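PDB 4P0F: serine protease inhibitor 4, isoform B from Drosophila melanogaster, which probably inhibits serine- and cysteine-type endopeptidases and is captured here in its cleaved form. Local coordinates for residues V280-V285 against I316-F321; H76-V81 against K115-A120. All blocks are in the same frame, centred on the assembly; numbering follows the deposited sequence.

In the fold
From the N terminus, the chain reaches helix 71-84, runs through strand 91-100 and helix 107-115, and returns in interaction 2, where the turn after helix 107-115 packs against helix 71-84. The chain then passes through much of the β structure to the end of strand 263-281, where interaction 1 opens; it closes on strand 311-324, and 30 residues lie between its segments. The two loops follow one another, neither nesting nor crossing, and the centres of the two contacts lie about 22 Å apart. Interaction 2 ties helix 71-84 to the turn that follows helix 107-115, whereas interaction 1 joins two strands deeper in the fold.

Interaction 1: residues V280-V285 against I316-F321; sequences VELSEV and IIHKAF
Val280 and His318 form an antiparallel hydrogen-bonded pair, each giving its N-H to the other's carbonyl: Val280 N lies 2.9 Å from His318 O. The next residue, Glu281, is the non-hydrogen-bonded partner of Ile317, and its CA-H group makes a CA-H...O contact, with CA 3.2 Å from Ile316 O. Its CG stands anti to the backbone N (chi1 -163°) and the chain bends at chi2, which turns the carboxylate across to the backbone N of Ile316. There OE2 accepts the N-H of Ile316 on its anti side, with the N 2.8 Å away and the bond almost straight, while its syn lone pair receives the Ser283 hydroxyl. OE1 is met from above the carboxylate plane by Ser283 N, so one acid grips both the neighbouring strand and the start of helix 283-288. Leu282, at the N-cap position, sends its N-H to Ile316 O, 2.7 Å from its N; its CD1 rests 3.7 Å from His318 CB. The His318 ring itself is held by Thr335 and Ser37. Strands 263-281 and 311-324 are neighbours in serpin sheet A, and Ile317 and Lys319 bond onward to strand 328-341, the inserted reactive-centre loop expected of a cleaved serpin.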
loop_
_atom_site.group_PDB
_atom_site.type_symbol
_atom_site.label_atom_id
_atom_site.label_comp_id
_atom_site.label_asym_id
_atom_site.label_seq_id
_atom_site.Cartn_x
_atom_site.Cartn_y
_atom_site.Cartn_z
ATOM N N VAL A 280 -0.526 10.041 -4.309
ATOM C CA VAL A 280 -1.920 10.381 -4.478
ATOM C C VAL A 280 -2.515 10.856 -3.163
ATOM O O VAL A 280 -2.119 10.385 -2.089
ATOM C CB VAL A 280 -2.733 9.168 -5.002
ATOM C CG1 VAL A 280 -2.711 8.020 -3.998
ATOM C CG2 VAL A 280 -4.157 9.564 -5.338
ATOM N N GLU A 281 -3.434 11.814 -3.252
ATOM C CA GLU A 281 -4.241 12.209 -2.111
ATOM C C GLU A 281 -5.528 11.378 -2.230
ATOM O O GLU A 281 -6.182 11.379 -3.279
ATOM C CB GLU A 281 -4.497 13.727 -2.097
ATOM C CG GLU A 281 -4.975 14.279 -0.751
ATOM C CD GLU A 281 -6.412 13.937 -0.453
ATOM O OE1 GLU A 281 -7.200 13.840 -1.407
ATOM O OE2 GLU A 281 -6.759 13.777 0.736
ATOM N N LEU A 282 -5.847 10.631 -1.178
ATOM C CA LEU A 282 -6.826 9.538 -1.265
ATOM C C LEU A 282 -8.269 9.914 -0.900
ATOM O O LEU A 282 -9.125 9.036 -0.834
ATOM C CB LEU A 282 -6.376 8.383 -0.367
ATOM C CG LEU A 282 -5.215 7.527 -0.878
ATOM C CD1 LEU A 282 -4.751 6.575 0.190
ATOM C CD2 LEU A 282 -5.636 6.739 -2.118
ATOM N N SER A 283 -8.554 11.202 -0.684
ATOM C CA SER A 283 -9.905 11.614 -0.292
ATOM C C SER A 283 -10.957 11.148 -1.293
ATOM O O SER A 283 -12.015 10.643 -0.910
ATOM C CB SER A 283 -9.995 13.139 -0.149
ATOM O OG SER A 283 -9.251 13.578 0.970
ATOM N N GLU A 284 -10.669 11.332 -2.577
ATOM C CA GLU A 284 -11.614 10.967 -3.617
ATOM C C GLU A 284 -11.861 9.453 -3.629
ATOM O O GLU A 284 -13.010 9.016 -3.751
ATOM C CB GLU A 284 -11.112 11.452 -4.976
ATOM C CG GLU A 284 -12.098 11.257 -6.118
ATOM C CD GLU A 284 -11.512 11.660 -7.461
ATOM O OE1 GLU A 284 -10.602 12.513 -7.481
ATOM O OE2 GLU A 284 -11.947 11.114 -8.494
ATOM N N VAL A 285 -10.802 8.661 -3.486
ATOM C CA VAL A 285 -10.936 7.203 -3.437
ATOM C C VAL A 285 -11.821 6.806 -2.248
ATOM O O VAL A 285 -12.746 6.001 -2.398
ATOM C CB VAL A 285 -9.561 6.501 -3.337
ATOM C CG1 VAL A 285 -9.702 5.050 -2.891
ATOM C CG2 VAL A 285 -8.843 6.571 -4.672
ATOM N N ILE A 316 -5.588 12.856 3.130
ATOM C CA ILE A 316 -4.995 11.534 3.250
ATOM C C ILE A 316 -4.001 11.414 2.111
ATOM O O ILE A 316 -4.401 11.440 0.955
ATOM C CB ILE A 316 -6.019 10.379 3.146
ATOM C CG1 ILE A 316 -7.177 10.578 4.122
ATOM C CG2 ILE A 316 -5.313 9.042 3.383
ATOM C CD1 ILE A 316 -8.251 9.485 4.047
ATOM N N ILE A 317 -2.712 11.338 2.431
ATOM C CA ILE A 317 -1.677 11.331 1.399
ATOM C C ILE A 317 -0.956 9.993 1.420
ATOM O O ILE A 317 -0.565 9.511 2.472
ATOM C CB ILE A 317 -0.671 12.479 1.601
ATOM C CG1 ILE A 317 -1.389 13.828 1.510
ATOM C CG2 ILE A 317 0.421 12.408 0.555
ATOM C CD1 ILE A 317 -0.635 14.977 2.140
ATOM N N HIS A 318 -0.793 9.394 0.245
ATOM C CA HIS A 318 -0.100 8.129 0.133
ATOM C C HIS A 318 0.989 8.252 -0.897
ATOM O O HIS A 318 0.766 8.793 -1.982
ATOM C CB HIS A 318 -1.059 7.011 -0.256
ATOM C CG HIS A 318 -0.438 5.652 -0.252
ATOM N ND1 HIS A 318 -0.136 4.973 0.908
ATOM C CD2 HIS A 318 -0.074 4.834 -1.269
ATOM C CE1 HIS A 318 0.376 3.794 0.606
ATOM N NE2 HIS A 318 0.430 3.687 -0.708
ATOM N N LYS A 319 2.163 7.752 -0.545
ATOM C CA LYS A 319 3.286 7.708 -1.479
ATOM C C LYS A 319 3.922 6.341 -1.429
ATOM O O LYS A 319 4.060 5.765 -0.358
ATOM C CB LYS A 319 4.321 8.778 -1.145
ATOM C CG LYS A 319 3.879 10.197 -1.411
ATOM C CD LYS A 319 5.099 11.129 -1.528
ATOM C CE LYS A 319 4.675 12.594 -1.650
ATOM N NZ LYS A 319 5.806 13.587 -1.709
ATOM N N ALA A 320 4.328 5.831 -2.590
ATOM C CA ALA A 320 4.935 4.509 -2.655
ATOM C C ALA A 320 6.021 4.444 -3.736
ATOM O O ALA A 320 6.054 5.250 -4.670
ATOM C CB ALA A 320 3.874 3.459 -2.891
ATOM N N PHE A 321 6.927 3.491 -3.542
ATOM C CA PHE A 321 8.100 3.301 -4.391
ATOM C C PHE A 321 8.390 1.817 -4.494
ATOM O O PHE A 321 8.239 1.095 -3.514
ATOM C CB PHE A 321 9.316 4.028 -3.808
ATOM C CG PHE A 321 10.610 3.707 -4.506
ATOM C CD1 PHE A 321 11.383 2.629 -4.102
ATOM C CD2 PHE A 321 11.034 4.461 -5.577
ATOM C CE1 PHE A 321 12.562 2.322 -4.755
ATOM C CE2 PHE A 321 12.216 4.154 -6.236
ATOM C CZ PHE A 321 12.977 3.093 -5.815
#

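Interaction 2: residues H76-V81 against K115-A120; sequences HSFHQV and KQFLSA
Phe78 and Phe117 bring their rings together with planes 28° apart and centroids 5.1 Å from each other, offset so much that little of one ring lies over the other. The touching is done by one corner of Phe117: its CE2 comes 3.5 Å from Phe78 CG, and CZ reaches towards CD1 of the same ring. Phe10 meets the Phe78 ring edge-to-face, extending the aromatic cluster to helix 6-28. On the next residue of the helix, His79, the Gln116 side chain crosses the imidazole at about a right angle. The His79 ring, swung out with CG anti to the backbone N (chi1 177°), presents its edge to the turn: ND1 donates to Gln116 O at 3.2 Å, with the acceptor almost in the ring plane, although the bond is bent to 137° at the hydrogen. Leu118 CD2 sits at the same ring's edge, 3.8 Å from His79 CE1. Gln116 is bent at chi2, bringing OE1 within 3.3 Å of His79 CB and to a weak hydrogen bond from His76 ND1. The chemistry is therefore split: the buried phenylalanine pair supplies the apolar half, while both imidazoles donate to amide oxygens of Gln116, consistent with each ND1 carrying a proton.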
loop_
_atom_site.group_PDB
_atom_site.type_symbol
_atom_site.label_atom_id
_atom_site.label_comp_id
_atom_site.label_asym_id
_atom_site.label_seq_id
_atom_site.Cartn_x
_atom_site.Cartn_y
_atom_site.Cartn_z
ATOM N N HIS A 76 -6.865 -5.140 18.055
ATOM C CA HIS A 76 -6.195 -6.410 18.261
ATOM C C HIS A 76 -5.916 -7.122 16.936
ATOM O O HIS A 76 -4.902 -7.805 16.801
ATOM C CB HIS A 76 -7.018 -7.315 19.169
ATOM C CG HIS A 76 -6.273 -8.531 19.620
ATOM N ND1 HIS A 76 -5.136 -8.455 20.396
ATOM C CD2 HIS A 76 -6.482 -9.847 19.384
ATOM C CE1 HIS A 76 -4.686 -9.675 20.631
ATOM N NE2 HIS A 76 -5.484 -10.537 20.028
ATOM N N SER A 77 -6.798 -6.957 15.956
ATOM C CA SER A 77 -6.626 -7.657 14.685
ATOM C C SER A 77 -5.391 -7.129 13.954
ATOM O O SER A 77 -4.695 -7.890 13.279
ATOM C CB SER A 77 -7.880 -7.537 13.805
ATOM O OG SER A 77 -8.037 -6.244 13.250
ATOM N N PHE A 78 -5.111 -5.837 14.105
ATOM C CA PHE A 78 -3.917 -5.249 13.510
ATOM C C PHE A 78 -2.680 -5.600 14.312
ATOM O O PHE A 78 -1.608 -5.801 13.738
ATOM C CB PHE A 78 -4.061 -3.725 13.383
ATOM C CG PHE A 78 -4.909 -3.310 12.215
ATOM C CD1 PHE A 78 -6.290 -3.283 12.327
ATOM C CD2 PHE A 78 -4.339 -3.008 10.998
ATOM C CE1 PHE A 78 -7.081 -2.933 11.253
ATOM C CE2 PHE A 78 -5.123 -2.649 9.920
ATOM C CZ PHE A 78 -6.497 -2.614 10.050
ATOM N N HIS A 79 -2.816 -5.698 15.631
ATOM C CA HIS A 79 -1.669 -6.045 16.466
ATOM C C HIS A 79 -1.097 -7.391 16.079
ATOM O O HIS A 79 0.121 -7.577 16.042
ATOM C CB HIS A 79 -2.037 -6.090 17.943
ATOM C CG HIS A 79 -0.897 -6.503 18.820
ATOM N ND1 HIS A 79 0.155 -5.663 19.112
ATOM C CD2 HIS A 79 -0.626 -7.674 19.439
ATOM C CE1 HIS A 79 1.016 -6.292 19.891
ATOM N NE2 HIS A 79 0.567 -7.515 20.104
ATOM N N GLN A 80 -1.994 -8.339 15.818
ATOM C CA GLN A 80 -1.587 -9.693 15.460
ATOM C C GLN A 80 -0.615 -9.680 14.282
ATOM O O GLN A 80 0.385 -10.394 14.286
ATOM C CB GLN A 80 -2.812 -10.550 15.128
ATOM C CG GLN A 80 -3.630 -10.959 16.347
ATOM C CD GLN A 80 -4.802 -11.858 15.992
ATOM O OE1 GLN A 80 -5.628 -11.518 15.143
ATOM N NE2 GLN A 80 -4.877 -13.018 16.639
ATOM N N VAL A 81 -0.893 -8.847 13.285
ATOM C CA VAL A 81 -0.033 -8.764 12.107
ATOM C C VAL A 81 1.237 -7.977 12.379
ATOM O O VAL A 81 2.332 -8.411 12.047
ATOM C CB VAL A 81 -0.764 -8.103 10.925
ATOM C CG1 VAL A 81 0.139 -8.061 9.692
ATOM C CG2 VAL A 81 -2.060 -8.836 10.627
ATOM N N LYS A 115 -0.492 0.174 22.492
ATOM C CA LYS A 115 -0.373 -1.241 22.830
ATOM C C LYS A 115 -0.678 -2.158 21.649
ATOM O O LYS A 115 -0.060 -3.211 21.514
ATOM C CB LYS A 115 -1.303 -1.602 23.992
ATOM C CG LYS A 115 -0.938 -0.982 25.328
ATOM C CD LYS A 115 -1.965 -1.365 26.377
ATOM C CE LYS A 115 -1.524 -0.995 27.776
ATOM N NZ LYS A 115 -2.573 -1.344 28.773
ATOM N N GLN A 116 -1.631 -1.766 20.802
ATOM C CA GLN A 116 -2.091 -2.640 19.729
ATOM C C GLN A 116 -1.490 -2.270 18.373
ATOM O O GLN A 116 -1.088 -3.155 17.617
ATOM C CB GLN A 116 -3.618 -2.615 19.656
ATOM C CG GLN A 116 -4.294 -2.998 20.967
ATOM C CD GLN A 116 -3.979 -4.415 21.401
ATOM O OE1 GLN A 116 -3.799 -5.308 20.570
ATOM N NE2 GLN A 116 -3.912 -4.631 22.710
ATOM N N PHE A 117 -1.431 -0.976 18.058
ATOM C CA PHE A 117 -0.831 -0.532 16.803
ATOM C C PHE A 117 0.655 -0.233 16.970
ATOM O O PHE A 117 1.334 0.128 16.005
ATOM C CB PHE A 117 -1.554 0.701 16.244
ATOM C CG PHE A 117 -2.839 0.381 15.556
ATOM C CD1 PHE A 117 -4.025 0.293 16.275
ATOM C CD2 PHE A 117 -2.876 0.158 14.191
ATOM C CE1 PHE A 117 -5.212 -0.008 15.647
ATOM C CE2 PHE A 117 -4.067 -0.136 13.559
ATOM C CZ PHE A 117 -5.236 -0.224 14.282
ATOM N N LEU A 118 1.158 -0.390 18.192
ATOM C CA LEU A 118 2.580 -0.237 18.464
ATOM C C LEU A 118 3.046 1.137 17.996
ATOM O O LEU A 118 4.184 1.324 17.565
ATOM C CB LEU A 118 3.375 -1.360 17.781
ATOM C CG LEU A 118 2.947 -2.790 18.144
ATOM C CD1 LEU A 118 3.815 -3.799 17.399
ATOM C CD2 LEU A 118 3.022 -3.037 19.647
ATOM N N SER A 119 2.150 2.106 18.115
ATOM C CA SER A 119 2.386 3.444 17.606
ATOM C C SER A 119 3.202 4.281 18.561
ATOM O O SER A 119 2.993 4.243 19.770
ATOM C CB SER A 119 1.062 4.153 17.340
ATOM O OG SER A 119 1.276 5.403 16.706
ATOM N N ALA A 120 4.138 5.037 18.001
ATOM C CA ALA A 120 4.839 6.059 18.752
ATOM C C ALA A 120 3.957 7.300 18.776
ATOM O O ALA A 120 2.954 7.366 18.071
ATOM C CB ALA A 120 6.190 6.362 18.127
#